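Local coordinates for protein nucleoporin nup120 (Schizosaccharomyces pombe, PDB 4GQ2) that serves as a structural component of the nuclear pore complex and may also, like other nucleoporins, act as a docking partner for transiently associated nuclear transport factors, at residues H426-N431 and E435-A440; D45-L50 and L441-N446. One frame throughout, in Å; residues are numbered along the deposited sequence.

Interaction 1 (H426-N431 and E435-A440)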
ATOM      1  N   HIS A 426       3.342   8.895  -2.736  1.00 40.34           N
ATOM      2  CA  HIS A 426       2.903   9.981  -1.875  1.00 42.56           C
ATOM      3  C   HIS A 426       1.480  10.425  -2.121  1.00 43.86           C
ATOM      4  O   HIS A 426       0.722  10.643  -1.179  1.00 59.37           O
ATOM      5  CB  HIS A 426       3.855  11.172  -1.991  1.00 51.50           C
ATOM      6  CG  HIS A 426       3.373  12.398  -1.261  1.00 67.60           C
ATOM      7  ND1 HIS A 426       2.716  13.398  -1.879  1.00 85.68           N
ATOM      8  CD2 HIS A 426       3.439  12.745   0.086  1.00 82.01           C
ATOM      9  CE1 HIS A 426       2.389  14.343  -0.980  1.00 90.23           C
ATOM     10  NE2 HIS A 426       2.832  13.943   0.223  1.00 89.95           N
ATOM     11  N   ILE A 427       1.103  10.561  -3.384  1.00 37.83           N
ATOM     12  CA  ILE A 427      -0.246  11.006  -3.734  1.00 38.82           C
ATOM     13  C   ILE A 427      -1.326   9.964  -3.407  1.00 42.51           C
ATOM     14  O   ILE A 427      -2.419  10.321  -2.972  1.00 45.45           O
ATOM     15  CB  ILE A 427      -0.317  11.412  -5.217  1.00 38.59           C
ATOM     16  CG1 ILE A 427       0.539  12.661  -5.446  1.00 35.18           C
ATOM     17  CG2 ILE A 427      -1.760  11.653  -5.659  1.00 38.71           C
ATOM     18  CD1 ILE A 427       0.806  12.966  -6.903  1.00 31.35           C
ATOM     19  N   PHE A 428      -1.021   8.683  -3.612  1.00 36.49           N
ATOM     20  CA  PHE A 428      -2.006   7.626  -3.385  1.00 42.26           C
ATOM     21  C   PHE A 428      -2.052   7.065  -1.961  1.00 43.51           C
ATOM     22  O   PHE A 428      -2.891   6.222  -1.654  1.00 58.93           O
ATOM     23  CB  PHE A 428      -1.861   6.519  -4.430  1.00 32.21           C
ATOM     24  CG  PHE A 428      -2.484   6.875  -5.747  1.00 33.66           C
ATOM     25  CD1 PHE A 428      -1.751   7.552  -6.720  1.00 31.61           C
ATOM     26  CD2 PHE A 428      -3.822   6.582  -5.996  1.00 32.08           C
ATOM     27  CE1 PHE A 428      -2.336   7.904  -7.927  1.00 39.61           C
ATOM     28  CE2 PHE A 428      -4.412   6.930  -7.200  1.00 33.55           C
ATOM     29  CZ  PHE A 428      -3.668   7.589  -8.168  1.00 39.05           C
ATOM     30  N   ALA A 429      -1.166   7.554  -1.100  1.00 43.84           N
ATOM     31  CA  ALA A 429      -1.149   7.161   0.302  1.00 60.00           C
ATOM     32  C   ALA A 429      -1.362   8.381   1.190  1.00 58.47           C
ATOM     33  O   ALA A 429      -0.919   8.411   2.334  1.00 72.20           O
ATOM     34  CB  ALA A 429       0.165   6.460   0.646  1.00 57.44           C
ATOM     35  N   HIS A 430      -2.061   9.381   0.665  1.00 72.55           N
ATOM     36  CA  HIS A 430      -2.184  10.656   1.362  1.00 82.04           C
ATOM     37  C   HIS A 430      -3.460  10.843   2.143  1.00 84.79           C
ATOM     38  O   HIS A 430      -3.614  11.839   2.851  1.00 89.36           O
ATOM     39  CB  HIS A 430      -1.974  11.813   0.393  1.00 82.75           C
ATOM     40  CG  HIS A 430      -1.473  13.068   1.057  1.00 87.87           C
ATOM     41  ND1 HIS A 430      -2.232  14.171   1.188  1.00109.60           N
ATOM     42  CD2 HIS A 430      -0.249  13.357   1.655  1.00 87.62           C
ATOM     43  CE1 HIS A 430      -1.528  15.124   1.825  1.00120.20           C
ATOM     44  NE2 HIS A 430      -0.314  14.624   2.110  1.00105.88           N
ATOM     45  N   ASN A 431      -4.377   9.881   2.031  1.00 72.08           N
ATOM     46  CA  ASN A 431      -5.682   9.946   2.702  1.00 67.70           C
ATOM     47  C   ASN A 431      -6.642  10.990   2.111  1.00 61.38           C
ATOM     48  O   ASN A 431      -7.607  11.402   2.758  1.00 52.81           O
ATOM     49  CB  ASN A 431      -5.528  10.132   4.223  1.00 80.90           C
ATOM     50  CG  ASN A 431      -4.709   9.028   4.870  1.00 96.33           C
ATOM     51  OD1 ASN A 431      -3.631   8.673   4.391  1.00 94.62           O
ATOM     52  ND2 ASN A 431      -5.217   8.485   5.974  1.00 94.51           N
ATOM     53  N   GLU A 435     -11.910  10.867  -5.690  1.00 35.89           N
ATOM     54  CA  GLU A 435     -12.531  11.834  -6.598  1.00 39.10           C
ATOM     55  C   GLU A 435     -11.628  13.020  -6.902  1.00 36.48           C
ATOM     56  O   GLU A 435     -11.523  13.431  -8.056  1.00 39.72           O
ATOM     57  CB  GLU A 435     -13.898  12.298  -6.097  1.00 38.32           C
ATOM     58  CG  GLU A 435     -14.996  11.265  -6.284  1.00 43.26           C
ATOM     59  CD  GLU A 435     -15.020  10.229  -5.173  1.00 45.45           C
ATOM     60  OE1 GLU A 435     -14.346  10.437  -4.139  1.00 46.26           O
ATOM     61  OE2 GLU A 435     -15.722   9.210  -5.326  1.00 42.62           O
ATOM     62  N   SER A 436     -10.957  13.541  -5.874  1.00 38.31           N
ATOM     63  CA  SER A 436     -10.036  14.665  -6.042  1.00 37.24           C
ATOM     64  C   SER A 436      -8.908  14.346  -7.020  1.00 35.88           C
ATOM     65  O   SER A 436      -8.482  15.217  -7.776  1.00 37.29           O
ATOM     66  CB  SER A 436      -9.471  15.116  -4.702  1.00 35.44           C
ATOM     67  OG  SER A 436      -8.637  14.120  -4.154  1.00 41.06           O
ATOM     68  N   ILE A 437      -8.451  13.094  -7.023  1.00 35.10           N
ATOM     69  CA  ILE A 437      -7.443  12.648  -7.992  1.00 36.68           C
ATOM     70  C   ILE A 437      -8.044  12.593  -9.402  1.00 42.69           C
ATOM     71  O   ILE A 437      -7.438  13.095 -10.360  1.00 36.43           O
ATOM     72  CB  ILE A 437      -6.788  11.300  -7.595  1.00 36.71           C
ATOM     73  CG1 ILE A 437      -6.033  11.435  -6.259  1.00 39.52           C
ATOM     74  CG2 ILE A 437      -5.846  10.803  -8.683  1.00 32.76           C
ATOM     75  CD1 ILE A 437      -5.442  10.142  -5.720  1.00 34.89           C
ATOM     76  N   GLN A 438      -9.242  12.017  -9.515  1.00 37.55           N
ATOM     77  CA  GLN A 438      -9.933  11.912 -10.803  1.00 36.54           C
ATOM     78  C   GLN A 438     -10.218  13.274 -11.420  1.00 36.83           C
ATOM     79  O   GLN A 438      -9.972  13.486 -12.605  1.00 44.13           O
ATOM     80  CB  GLN A 438     -11.243  11.141 -10.663  1.00 37.83           C
ATOM     81  CG  GLN A 438     -11.076   9.686 -10.289  1.00 43.83           C
ATOM     82  CD  GLN A 438     -12.388   9.025  -9.925  1.00 42.33           C
ATOM     83  OE1 GLN A 438     -13.378   9.694  -9.626  1.00 52.61           O
ATOM     84  NE2 GLN A 438     -12.404   7.700  -9.954  1.00 43.63           N
ATOM     85  N   VAL A 439     -10.743  14.193 -10.617  1.00 37.19           N
ATOM     86  CA  VAL A 439     -11.028  15.546 -11.096  1.00 39.02           C
ATOM     87  C   VAL A 439      -9.743  16.298 -11.422  1.00 36.40           C
ATOM     88  O   VAL A 439      -9.663  16.954 -12.457  1.00 46.13           O
ATOM     89  CB  VAL A 439     -11.913  16.337 -10.111  1.00 43.65           C
ATOM     90  CG1 VAL A 439     -12.019  17.796 -10.527  1.00 41.65           C
ATOM     91  CG2 VAL A 439     -13.296  15.706 -10.047  1.00 35.46           C
ATOM     92  N   ALA A 440      -8.735  16.184 -10.556  1.00 34.56           N
ATOM     93  CA  ALA A 440      -7.420  16.755 -10.843  1.00 34.34           C
ATOM     94  C   ALA A 440      -6.849  16.210 -12.155  1.00 42.33           C
ATOM     95  O   ALA A 440      -6.268  16.954 -12.944  1.00 41.59           O
ATOM     96  CB  ALA A 440      -6.465  16.485  -9.700  1.00 33.35           C
TER

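Interaction 2 (D45-L50 and L441-N446)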
ATOM      1  N   ASP A  45     -11.899  27.530 -10.980  1.00100.86           N
ATOM      2  CA  ASP A  45     -13.084  27.723 -11.812  1.00104.56           C
ATOM      3  C   ASP A  45     -13.887  26.428 -12.007  1.00 88.77           C
ATOM      4  O   ASP A  45     -14.215  25.755 -11.028  1.00 69.08           O
ATOM      5  CB  ASP A  45     -12.722  28.385 -13.157  1.00128.18           C
ATOM      6  CG  ASP A  45     -11.565  27.691 -13.882  1.00124.72           C
ATOM      7  OD1 ASP A  45     -11.207  26.547 -13.523  1.00134.56           O
ATOM      8  OD2 ASP A  45     -11.016  28.298 -14.827  1.00104.79           O
ATOM      9  N   ASP A  46     -14.186  26.080 -13.260  1.00 74.44           N
ATOM     10  CA  ASP A  46     -15.107  24.985 -13.576  1.00 75.20           C
ATOM     11  C   ASP A  46     -14.770  23.628 -12.955  1.00 64.97           C
ATOM     12  O   ASP A  46     -15.655  22.973 -12.408  1.00 55.07           O
ATOM     13  CB  ASP A  46     -15.323  24.860 -15.086  1.00 75.46           C
ATOM     14  CG  ASP A  46     -16.444  25.761 -15.589  1.00 97.73           C
ATOM     15  OD1 ASP A  46     -17.521  25.802 -14.950  1.00102.32           O
ATOM     16  OD2 ASP A  46     -16.249  26.425 -16.627  1.00110.00           O
ATOM     17  N   ASN A  47     -13.510  23.205 -13.023  1.00 58.31           N
ATOM     18  CA  ASN A  47     -13.135  21.923 -12.417  1.00 65.78           C
ATOM     19  C   ASN A  47     -13.312  21.913 -10.897  1.00 59.69           C
ATOM     20  O   ASN A  47     -13.760  20.920 -10.327  1.00 58.37           O
ATOM     21  CB  ASN A  47     -11.728  21.478 -12.838  1.00 72.55           C
ATOM     22  CG  ASN A  47     -11.706  20.809 -14.214  1.00 82.90           C
ATOM     23  OD1 ASN A  47     -12.660  20.131 -14.618  1.00 68.15           O
ATOM     24  ND2 ASN A  47     -10.606  20.995 -14.938  1.00 83.33           N
ATOM     25  N   GLU A  48     -12.982  23.034 -10.257  1.00 56.17           N
ATOM     26  CA  GLU A  48     -13.219  23.225  -8.827  1.00 50.77           C
ATOM     27  C   GLU A  48     -14.722  23.192  -8.487  1.00 55.13           C
ATOM     28  O   GLU A  48     -15.128  22.592  -7.479  1.00 47.78           O
ATOM     29  CB  GLU A  48     -12.565  24.530  -8.348  1.00 47.58           C
ATOM     30  CG  GLU A  48     -12.854  24.885  -6.893  1.00 54.29           C
ATOM     31  CD  GLU A  48     -12.203  26.180  -6.446  1.00 58.13           C
ATOM     32  OE1 GLU A  48     -11.151  26.556  -7.004  1.00 75.48           O
ATOM     33  OE2 GLU A  48     -12.743  26.824  -5.524  1.00 58.66           O
ATOM     34  N   LYS A  49     -15.539  23.818  -9.336  1.00 53.23           N
ATOM     35  CA  LYS A  49     -17.000  23.830  -9.153  1.00 59.95           C
ATOM     36  C   LYS A  49     -17.610  22.459  -9.416  1.00 48.13           C
ATOM     37  O   LYS A  49     -18.625  22.103  -8.825  1.00 51.39           O
ATOM     38  CB  LYS A  49     -17.670  24.871 -10.057  1.00 60.24           C
ATOM     39  CG  LYS A  49     -17.548  26.307  -9.577  1.00 73.80           C
ATOM     40  CD  LYS A  49     -18.127  27.253 -10.620  1.00 93.41           C
ATOM     41  CE  LYS A  49     -17.457  28.617 -10.586  1.00 79.91           C
ATOM     42  NZ  LYS A  49     -17.315  29.157 -11.965  1.00 71.90           N
ATOM     43  N   LEU A  50     -16.986  21.710 -10.318  1.00 45.67           N
ATOM     44  CA  LEU A  50     -17.377  20.340 -10.621  1.00 55.10           C
ATOM     45  C   LEU A  50     -17.169  19.459  -9.384  1.00 53.28           C
ATOM     46  O   LEU A  50     -18.058  18.701  -8.990  1.00 50.47           O
ATOM     47  CB  LEU A  50     -16.529  19.807 -11.780  1.00 48.96           C
ATOM     48  CG  LEU A  50     -17.079  18.831 -12.823  1.00 58.60           C
ATOM     49  CD1 LEU A  50     -15.952  17.928 -13.309  1.00 54.00           C
ATOM     50  CD2 LEU A  50     -18.242  17.996 -12.320  1.00 49.88           C
ATOM     51  N   LEU A 441      -7.027  14.910 -12.382  1.00 43.09           N
ATOM     52  CA  LEU A 441      -6.573  14.265 -13.610  1.00 48.41           C
ATOM     53  C   LEU A 441      -7.210  14.865 -14.872  1.00 50.88           C
ATOM     54  O   LEU A 441      -6.540  14.993 -15.897  1.00 48.86           O
ATOM     55  CB  LEU A 441      -6.818  12.752 -13.547  1.00 46.80           C
ATOM     56  CG  LEU A 441      -6.164  11.903 -14.639  1.00 48.55           C
ATOM     57  CD1 LEU A 441      -4.659  12.136 -14.673  1.00 52.50           C
ATOM     58  CD2 LEU A 441      -6.481  10.432 -14.423  1.00 52.04           C
ATOM     59  N   LEU A 442      -8.497  15.214 -14.787  1.00 53.13           N
ATOM     60  CA  LEU A 442      -9.220  15.910 -15.859  1.00 57.54           C
ATOM     61  C   LEU A 442      -8.506  17.189 -16.295  1.00 61.59           C
ATOM     62  O   LEU A 442      -8.230  17.394 -17.477  1.00 60.53           O
ATOM     63  CB  LEU A 442     -10.629  16.269 -15.388  1.00 61.91           C
ATOM     64  CG  LEU A 442     -11.890  15.593 -15.930  1.00 71.67           C
ATOM     65  CD1 LEU A 442     -11.930  14.097 -15.669  1.00 79.58           C
ATOM     66  CD2 LEU A 442     -13.103  16.267 -15.305  1.00 68.76           C
ATOM     67  N   SER A 443      -8.205  18.035 -15.315  1.00 62.29           N
ATOM     68  CA  SER A 443      -7.526  19.308 -15.523  1.00 60.15           C
ATOM     69  C   SER A 443      -6.183  19.156 -16.243  1.00 71.18           C
ATOM     70  O   SER A 443      -5.771  20.042 -16.993  1.00 79.34           O
ATOM     71  CB  SER A 443      -7.346  20.014 -14.172  1.00 65.20           C
ATOM     72  OG  SER A 443      -6.479  21.131 -14.269  1.00 83.17           O
ATOM     73  N   PHE A 444      -5.512  18.028 -16.017  1.00 79.59           N
ATOM     74  CA  PHE A 444      -4.217  17.749 -16.645  1.00 81.47           C
ATOM     75  C   PHE A 444      -4.396  17.089 -18.014  1.00 74.89           C
ATOM     76  O   PHE A 444      -3.496  16.413 -18.521  1.00 73.28           O
ATOM     77  CB  PHE A 444      -3.321  16.915 -15.707  1.00 72.45           C
ATOM     78  CG  PHE A 444      -2.532  17.744 -14.719  1.00 72.45           C
ATOM     79  CD1 PHE A 444      -3.170  18.679 -13.892  1.00 71.23           C
ATOM     80  CD2 PHE A 444      -1.151  17.593 -14.607  1.00 62.41           C
ATOM     81  CE1 PHE A 444      -2.445  19.448 -12.989  1.00 62.45           C
ATOM     82  CE2 PHE A 444      -0.423  18.356 -13.698  1.00 59.64           C
ATOM     83  CZ  PHE A 444      -1.070  19.286 -12.892  1.00 65.73           C
ATOM     84  N   GLN A 445      -5.577  17.297 -18.593  1.00 85.07           N
ATOM     85  CA  GLN A 445      -5.938  16.805 -19.923  1.00 86.11           C
ATOM     86  C   GLN A 445      -6.887  17.829 -20.561  1.00 90.28           C
ATOM     87  O   GLN A 445      -6.682  19.040 -20.420  1.00 91.39           O
ATOM     88  CB  GLN A 445      -6.601  15.420 -19.836  1.00 76.85           C
ATOM     89  CG  GLN A 445      -5.753  14.334 -19.178  1.00 73.51           C
ATOM     90  CD  GLN A 445      -6.415  12.962 -19.157  1.00 91.63           C
ATOM     91  OE1 GLN A 445      -5.731  11.938 -19.187  1.00 90.20           O
ATOM     92  NE2 GLN A 445      -7.746  12.935 -19.100  1.00 93.14           N
ATOM     93  N   ASN A 446      -7.923  17.346 -21.246  1.00109.18           N
ATOM     94  CA  ASN A 446      -8.937  18.214 -21.852  1.00118.52           C
ATOM     95  C   ASN A 446     -10.172  18.353 -20.967  1.00108.78           C
ATOM     96  O   ASN A 446     -10.140  19.026 -19.939  1.00 96.28           O
ATOM     97  CB  ASN A 446      -9.349  17.697 -23.236  1.00121.72           C
ATOM     98  CG  ASN A 446      -8.161  17.415 -24.141  1.00115.46           C
ATOM     99  OD1 ASN A 446      -7.195  18.180 -24.192  1.00106.94           O
ATOM    100  ND2 ASN A 446      -8.233  16.307 -24.870  1.00112.44           N
TER

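Interaction 1 (H426-N431 and E435-A440)
The 2.8 Å bond from Val439 N to Glu435 O belongs to the helical turn that presents Ile437 to Ile427 and Phe428. Across the segments the contact is apolar, and it turns on one methyl group, Ile437 CD1. With CG1 set anti to the carbonyl carbon and the chain running on extended (chi2 175°), CD1 reaches into the notch between the two residues. It lies over one face of the Phe428 ring, 3.9 Å from the centroid and 21° off the ring normal, a CH-pi contact displaced toward the CE2 side of the rim; CE2 is 3.7 Å from CD1. The other branch, Ile437 CG2, comes to 3.9 Å from Phe428 CZ. At the flank, Ile427 CG2 approaches the same CD1 at 4.0 Å. Replacing Phe428 by an alanine removes the ring under CD1, and the methyl and Val471 would probably be left facing a gap. The segments lie on consecutive helices, 419-428 (with the loop after it) and 434-443, of the helical insertion between propeller-domain strands 390-395 and 520-525. Helix 464-478 touches both Phe428 and Ile437 through Val471, while helix 492-515 meets Ile427 through Trp503 and Ser436 through Val510.

Interaction 2 (D45-L50 and L441-N446)
A helix-helix contact made near two helix ends brings Asn47 and Leu50, in the opening turns of helix 46-55, against Leu442 and Ser443, the last two residues of helix 434-443. The backbones come close here, with Asn47 CA 6.9 Å from Ser443 CA, and the asparagine fills the narrow part. Its CG stands anti to its own carbonyl carbon (chi1 -81°), which carries the amide out between the helices with its two ends divided between neighbours. ND2 rests on the serine, 3.5 Å from Ser443 CB and 3.6 Å from Ser443 CA. OD1 turns the other way, to 3.9 Å from Leu442 CD2. Ser443 OG lies 4.2 Å from Asn47 ND2, so the amide meets the serine by packing on carbon rather than through its hydroxyl.

In the fold, this joins two helical additions to the beta-propeller domain that lie far apart in the sequence: helix 46-55 lies between strands 21-26 and 59-64 of one sheet, whereas helix 434-443 belongs to the long helical insertion between strands 390-395 and 520-525.

One turn beyond Asn47, Leu50 supplies the apolar half of the contact. Its CD1 meets Leu442 CD2 at 3.9 Å, the two side chains crossing at about a right angle. CD2 thus has both Leu50 CD1 and Asn47 OD1 as neighbours. Leu50 also touches Leu456 and Leu442 touches Phe459, both on helix 453-459. After Ser443 the chain leaves the helix at Phe444; Gln445 N still bonds back to Leu442 O at 2.9 Å, holding the turn that ends the helix. Phe444 points away from Asn47 and Leu50 and packs edge-to-face with Phe506 of helix 492-515.

Overall arrangement
Helix 434-443 is common to both contacts: interaction 1 uses its earlier turns and interaction 2 its end. Their centres lie 14 Å apart, and they touch directly where Val439 CG1 packs 3.6 Å from Asn47 O. Along the chain the order is 45-50, 426-431, 435-440, 441-446, so the short-range interaction 1 is nested within the loop of some 390 residues, rich in strands, that interaction 2 closes. The first contact fixes one helix against its predecessor within the helical insertion; the second docks that same helix on 46-55, from near the N-terminus. Together they link the insertion to the propeller's N-terminal part.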